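Local coordinates for protein dTDP-4-dehydrorhamnose 3,5-epimerase (Sulfolobus tokodaii, PDB 2B9U) that probably catalyses the epimerization at the 3' and 5' carbons of the dTDP-4-keto-6-deoxyhexose intermediate in dTDP-L-rhamnose biosynthesis, at residues V85-Y97 / L164-D176. Residues are numbered along the deposited sequence; the frame is centred on the assembly and turned at random.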
loop_
_atom_site.group_PDB
_atom_site.type_symbol
_atom_site.label_atom_id
_atom_site.label_comp_id
_atom_site.label_asym_id
_atom_site.label_seq_id
_atom_site.Cartn_x
_atom_site.Cartn_y
_atom_site.Cartn_z
ATOM N N VAL A 85 3.514 -21.595 -2.130
ATOM C CA VAL A 85 3.986 -22.972 -2.295
ATOM C C VAL A 85 5.405 -23.109 -1.750
ATOM O O VAL A 85 6.298 -22.363 -2.174
ATOM C CB VAL A 85 3.967 -23.405 -3.794
ATOM C CG1 VAL A 85 4.452 -24.848 -3.948
ATOM C CG2 VAL A 85 2.558 -23.259 -4.393
ATOM N N ASP A 86 5.610 -24.033 -0.804
ATOM C CA ASP A 86 6.958 -24.292 -0.270
ATOM C C ASP A 86 7.829 -24.860 -1.357
ATOM O O ASP A 86 7.576 -25.975 -1.833
ATOM C CB ASP A 86 6.927 -25.257 0.920
ATOM C CG ASP A 86 8.256 -25.307 1.691
ATOM O OD1 ASP A 86 9.301 -24.838 1.194
ATOM O OD2 ASP A 86 8.250 -25.816 2.828
ATOM N N VAL A 87 8.834 -24.089 -1.767
ATOM C CA VAL A 87 9.774 -24.522 -2.801
ATOM C C VAL A 87 11.212 -24.643 -2.259
ATOM O O VAL A 87 12.188 -24.529 -3.010
ATOM C CB VAL A 87 9.731 -23.616 -4.081
ATOM C CG1 VAL A 87 8.346 -23.644 -4.730
ATOM C CG2 VAL A 87 10.198 -22.175 -3.781
ATOM N N ARG A 88 11.324 -24.860 -0.950
ATOM C CA ARG A 88 12.605 -25.197 -0.314
ATOM C C ARG A 88 12.774 -26.717 -0.320
ATOM O O ARG A 88 12.056 -27.434 0.378
ATOM C CB ARG A 88 12.648 -24.671 1.126
ATOM C CG ARG A 88 12.409 -23.182 1.267
ATOM C CD ARG A 88 12.088 -22.795 2.697
ATOM N NE ARG A 88 10.792 -23.304 3.137
ATOM C CZ ARG A 88 10.233 -23.018 4.308
ATOM N NH1 ARG A 88 10.860 -22.222 5.166
ATOM N NH2 ARG A 88 9.044 -23.514 4.622
ATOM N N LYS A 89 13.718 -27.201 -1.116
ATOM C CA LYS A 89 13.939 -28.643 -1.290
ATOM C C LYS A 89 14.014 -29.465 0.005
ATOM O O LYS A 89 13.404 -30.538 0.094
ATOM C CB LYS A 89 15.180 -28.891 -2.140
ATOM C CG LYS A 89 14.882 -29.112 -3.618
ATOM C CD LYS A 89 16.160 -29.388 -4.426
ATOM C CE LYS A 89 16.695 -30.810 -4.181
ATOM N NZ LYS A 89 15.714 -31.876 -4.563
ATOM N N SER A 90 14.741 -28.956 1.003
ATOM C CA SER A 90 15.022 -29.715 2.227
ATOM C C SER A 90 13.988 -29.454 3.309
ATOM O O SER A 90 14.170 -29.853 4.469
ATOM C CB SER A 90 16.428 -29.405 2.757
ATOM O OG SER A 90 16.460 -28.162 3.446
ATOM N N SER A 91 12.905 -28.782 2.932
ATOM C CA SER A 91 11.808 -28.543 3.854
ATOM C C SER A 91 10.970 -29.818 4.000
ATOM O O SER A 91 10.779 -30.545 3.020
ATOM C CB SER A 91 10.952 -27.370 3.371
ATOM O OG SER A 91 9.857 -27.149 4.235
ATOM N N PRO A 92 10.472 -30.100 5.225
ATOM C CA PRO A 92 9.621 -31.276 5.424
ATOM C C PRO A 92 8.266 -31.086 4.744
ATOM O O PRO A 92 7.391 -31.960 4.835
ATOM C CB PRO A 92 9.440 -31.313 6.949
ATOM C CG PRO A 92 9.550 -29.881 7.361
ATOM C CD PRO A 92 10.650 -29.344 6.483
ATOM N N THR A 93 8.113 -29.936 4.080
ATOM C CA THR A 93 6.852 -29.510 3.471
ATOM C C THR A 93 7.032 -29.027 2.025
ATOM O O THR A 93 6.167 -28.327 1.491
ATOM C CB THR A 93 6.195 -28.377 4.289
ATOM O OG1 THR A 93 7.141 -27.313 4.471
ATOM C CG2 THR A 93 5.716 -28.880 5.652
ATOM N N PHE A 94 8.151 -29.392 1.400
ATOM C CA PHE A 94 8.413 -29.050 -0.004
ATOM C C PHE A 94 7.279 -29.541 -0.905
ATOM O O PHE A 94 6.906 -30.723 -0.871
ATOM C CB PHE A 94 9.750 -29.638 -0.463
ATOM C CG PHE A 94 10.046 -29.436 -1.927
ATOM C CD1 PHE A 94 10.530 -28.219 -2.396
ATOM C CD2 PHE A 94 9.876 -30.475 -2.834
ATOM C CE1 PHE A 94 10.825 -28.034 -3.748
ATOM C CE2 PHE A 94 10.162 -30.296 -4.191
ATOM C CZ PHE A 94 10.635 -29.074 -4.650
ATOM N N GLY A 95 6.725 -28.622 -1.694
ATOM C CA GLY A 95 5.611 -28.936 -2.573
ATOM C C GLY A 95 4.253 -28.742 -1.929
ATOM O O GLY A 95 3.242 -28.830 -2.607
ATOM N N LYS A 96 4.222 -28.488 -0.622
ATOM C CA LYS A 96 2.962 -28.188 0.069
ATOM C C LYS A 96 2.616 -26.706 -0.080
ATOM O O LYS A 96 3.490 -25.866 -0.346
ATOM C CB LYS A 96 3.024 -28.576 1.553
ATOM C CG LYS A 96 3.319 -30.061 1.820
ATOM C CD LYS A 96 2.114 -30.968 1.569
ATOM C CE LYS A 96 2.476 -32.442 1.789
ATOM N NZ LYS A 96 3.315 -32.643 3.025
ATOM N N TYR A 97 1.344 -26.380 0.099
ATOM C CA TYR A 97 0.891 -25.028 -0.195
ATOM C C TYR A 97 -0.217 -24.552 0.719
ATOM O O TYR A 97 -0.980 -25.360 1.275
ATOM C CB TYR A 97 0.472 -24.908 -1.670
ATOM C CG TYR A 97 -0.681 -25.806 -2.061
ATOM C CD1 TYR A 97 -1.997 -25.441 -1.788
ATOM C CD2 TYR A 97 -0.457 -27.025 -2.710
ATOM C CE1 TYR A 97 -3.055 -26.263 -2.134
ATOM C CE2 TYR A 97 -1.518 -27.853 -3.061
ATOM C CZ TYR A 97 -2.816 -27.457 -2.775
ATOM O OH TYR A 97 -3.886 -28.251 -3.113
ATOM N N LEU A 164 3.436 -18.750 -18.621
ATOM C CA LEU A 164 3.156 -19.995 -19.335
ATOM C C LEU A 164 4.398 -20.858 -19.527
ATOM O O LEU A 164 4.283 -22.069 -19.663
ATOM C CB LEU A 164 2.492 -19.720 -20.680
ATOM C CG LEU A 164 1.012 -19.388 -20.669
ATOM C CD1 LEU A 164 0.635 -18.713 -21.971
ATOM C CD2 LEU A 164 0.195 -20.661 -20.474
ATOM N N GLN A 165 5.580 -20.243 -19.535
ATOM C CA GLN A 165 6.809 -21.022 -19.714
ATOM C C GLN A 165 7.498 -21.440 -18.424
ATOM O O GLN A 165 8.510 -22.149 -18.457
ATOM C CB GLN A 165 7.778 -20.341 -20.676
ATOM C CG GLN A 165 7.293 -20.341 -22.153
ATOM C CD GLN A 165 7.418 -21.693 -22.891
ATOM O OE1 GLN A 165 7.628 -22.765 -22.286
ATOM N NE2 GLN A 165 7.268 -21.640 -24.209
ATOM N N CYS A 166 6.932 -21.027 -17.290
ATOM C CA CYS A 166 7.400 -21.478 -15.985
ATOM C C CYS A 166 7.457 -23.022 -15.938
ATOM O O CYS A 166 6.527 -23.695 -16.388
ATOM C CB CYS A 166 6.501 -20.907 -14.868
ATOM S SG CYS A 166 6.581 -19.075 -14.654
ATOM N N PRO A 167 8.581 -23.585 -15.463
ATOM C CA PRO A 167 8.729 -25.044 -15.335
ATOM C C PRO A 167 7.851 -25.657 -14.247
ATOM O O PRO A 167 7.530 -24.989 -13.258
ATOM C CB PRO A 167 10.202 -25.210 -14.941
ATOM C CG PRO A 167 10.570 -23.885 -14.303
ATOM C CD PRO A 167 9.803 -22.865 -15.072
ATOM N N SER A 168 7.482 -26.923 -14.411
ATOM C CA SER A 168 6.797 -27.647 -13.344
ATOM C C SER A 168 7.680 -27.704 -12.093
ATOM O O SER A 168 8.902 -27.534 -12.172
ATOM C CB SER A 168 6.414 -29.057 -13.800
ATOM O OG SER A 168 7.570 -29.833 -14.058
ATOM N N LEU A 169 7.063 -27.925 -10.939
ATOM C CA LEU A 169 7.802 -28.003 -9.680
ATOM C C LEU A 169 9.048 -28.900 -9.732
ATOM O O LEU A 169 10.128 -28.490 -9.294
ATOM C CB LEU A 169 6.890 -28.449 -8.539
ATOM C CG LEU A 169 7.596 -28.514 -7.184
ATOM C CD1 LEU A 169 8.185 -27.157 -6.808
ATOM C CD2 LEU A 169 6.646 -28.999 -6.132
ATOM N N GLU A 170 8.899 -30.109 -10.278
ATOM C CA GLU A 170 10.003 -31.080 -10.287
ATOM C C GLU A 170 11.152 -30.750 -11.247
ATOM O O GLU A 170 12.243 -31.324 -11.131
ATOM C CB GLU A 170 9.484 -32.505 -10.511
ATOM C CG GLU A 170 9.221 -33.278 -9.215
ATOM C CD GLU A 170 7.914 -32.892 -8.525
ATOM O OE1 GLU A 170 6.887 -32.777 -9.223
ATOM O OE2 GLU A 170 7.911 -32.729 -7.278
ATOM N N LYS A 171 10.916 -29.814 -12.170
ATOM C CA LYS A 171 11.959 -29.337 -13.087
ATOM C C LYS A 171 12.646 -28.042 -12.616
ATOM O O LYS A 171 13.844 -27.840 -12.847
ATOM C CB LYS A 171 11.392 -29.144 -14.498
ATOM C CG LYS A 171 10.902 -30.426 -15.176
ATOM C CD LYS A 171 12.049 -31.284 -15.719
ATOM C CE LYS A 171 11.560 -32.251 -16.794
ATOM N NZ LYS A 171 11.425 -31.612 -18.147
ATOM N N ALA A 172 11.884 -27.185 -11.939
ATOM C CA ALA A 172 12.329 -25.854 -11.523
ATOM C C ALA A 172 13.612 -25.810 -10.687
ATOM O O ALA A 172 13.934 -26.759 -9.964
ATOM C CB ALA A 172 11.210 -25.164 -10.769
ATOM N N GLU A 173 14.324 -24.687 -10.804
ATOM C CA GLU A 173 15.435 -24.335 -9.923
ATOM C C GLU A 173 14.859 -23.671 -8.668
ATOM O O GLU A 173 14.287 -22.582 -8.741
ATOM C CB GLU A 173 16.409 -23.381 -10.638
ATOM C CG GLU A 173 17.078 -23.948 -11.895
ATOM C CD GLU A 173 18.075 -25.069 -11.582
ATOM O OE1 GLU A 173 19.224 -24.757 -11.173
ATOM O OE2 GLU A 173 17.705 -26.256 -11.749
ATOM N N VAL A 174 15.008 -24.329 -7.520
ATOM C CA VAL A 174 14.297 -23.926 -6.305
ATOM C C VAL A 174 15.201 -23.644 -5.092
ATOM O O VAL A 174 16.429 -23.719 -5.184
ATOM C CB VAL A 174 13.188 -24.964 -5.927
ATOM C CG1 VAL A 174 12.107 -25.030 -7.002
ATOM C CG2 VAL A 174 13.789 -26.347 -5.662
ATOM N N PHE A 175 14.572 -23.307 -3.966
ATOM C CA PHE A 175 15.268 -23.040 -2.703
ATOM C C PHE A 175 15.813 -24.311 -2.038
ATOM O O PHE A 175 15.419 -25.431 -2.376
ATOM C CB PHE A 175 14.328 -22.347 -1.712
ATOM C CG PHE A 175 14.247 -20.853 -1.865
ATOM C CD1 PHE A 175 13.565 -20.277 -2.934
ATOM C CD2 PHE A 175 14.815 -20.018 -0.907
ATOM C CE1 PHE A 175 13.472 -18.890 -3.056
ATOM C CE2 PHE A 175 14.725 -18.626 -1.024
ATOM C CZ PHE A 175 14.054 -18.067 -2.101
ATOM N N ASP A 176 16.700 -24.112 -1.066
ATOM C CA ASP A 176 17.302 -25.202 -0.299
ATOM C C ASP A 176 16.471 -25.563 0.929
ATOM O O ASP A 176 15.964 -24.697 1.655
ATOM C CB ASP A 176 18.728 -24.831 0.111
ATOM C CG ASP A 176 19.564 -24.368 -1.068
ATOM O OD1 ASP A 176 20.539 -25.064 -1.414
ATOM O OD2 ASP A 176 19.230 -23.322 -1.667
ATOM O OXT ASP A 176 16.288 -26.748 1.214
#
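V87 meets the C-terminal tail with both backbone and side chain: its O takes a weak bond from F175 N, while CG1 reaches L169 CD1 at 4.1 Å and CG2 comes to F175 CD1. R88 follows, bridged to F175 through the backbone; its CG lies 3.6 Å from F175 CB. Beyond it the R88 side chain bends at chi3 (-68°), and its guanidinium meets D86 side-on, R88 NE 2.9 Å from D86 OD1 and NH2 bonded to OD2. With a leucine here, D86 would probably lose its charged mate and the two guanidinium bonds that hold its carboxylate. This loop, with a type I turn from R88 to S91 and a type II turn from T93 to K96, joins strands 79-86 and 97-103 at the margin of the flattened cupin barrel, and the last residues of the chain lie along it. K89 N gives F175 O a nearly straight bond (2.8 Å, 175°), and its side chain crosses that of V174 at about a right angle, CG against CG2. S90 grips the terminal carboxylate twice, through N and through OG, the latter 2.6 Å from D176 OXT. F94, its CG anti to the backbone N (chi1 175°), sets CZ 3.8 Å from L169 CD1. G95 CA receives L169 CD2 at 3.7 Å.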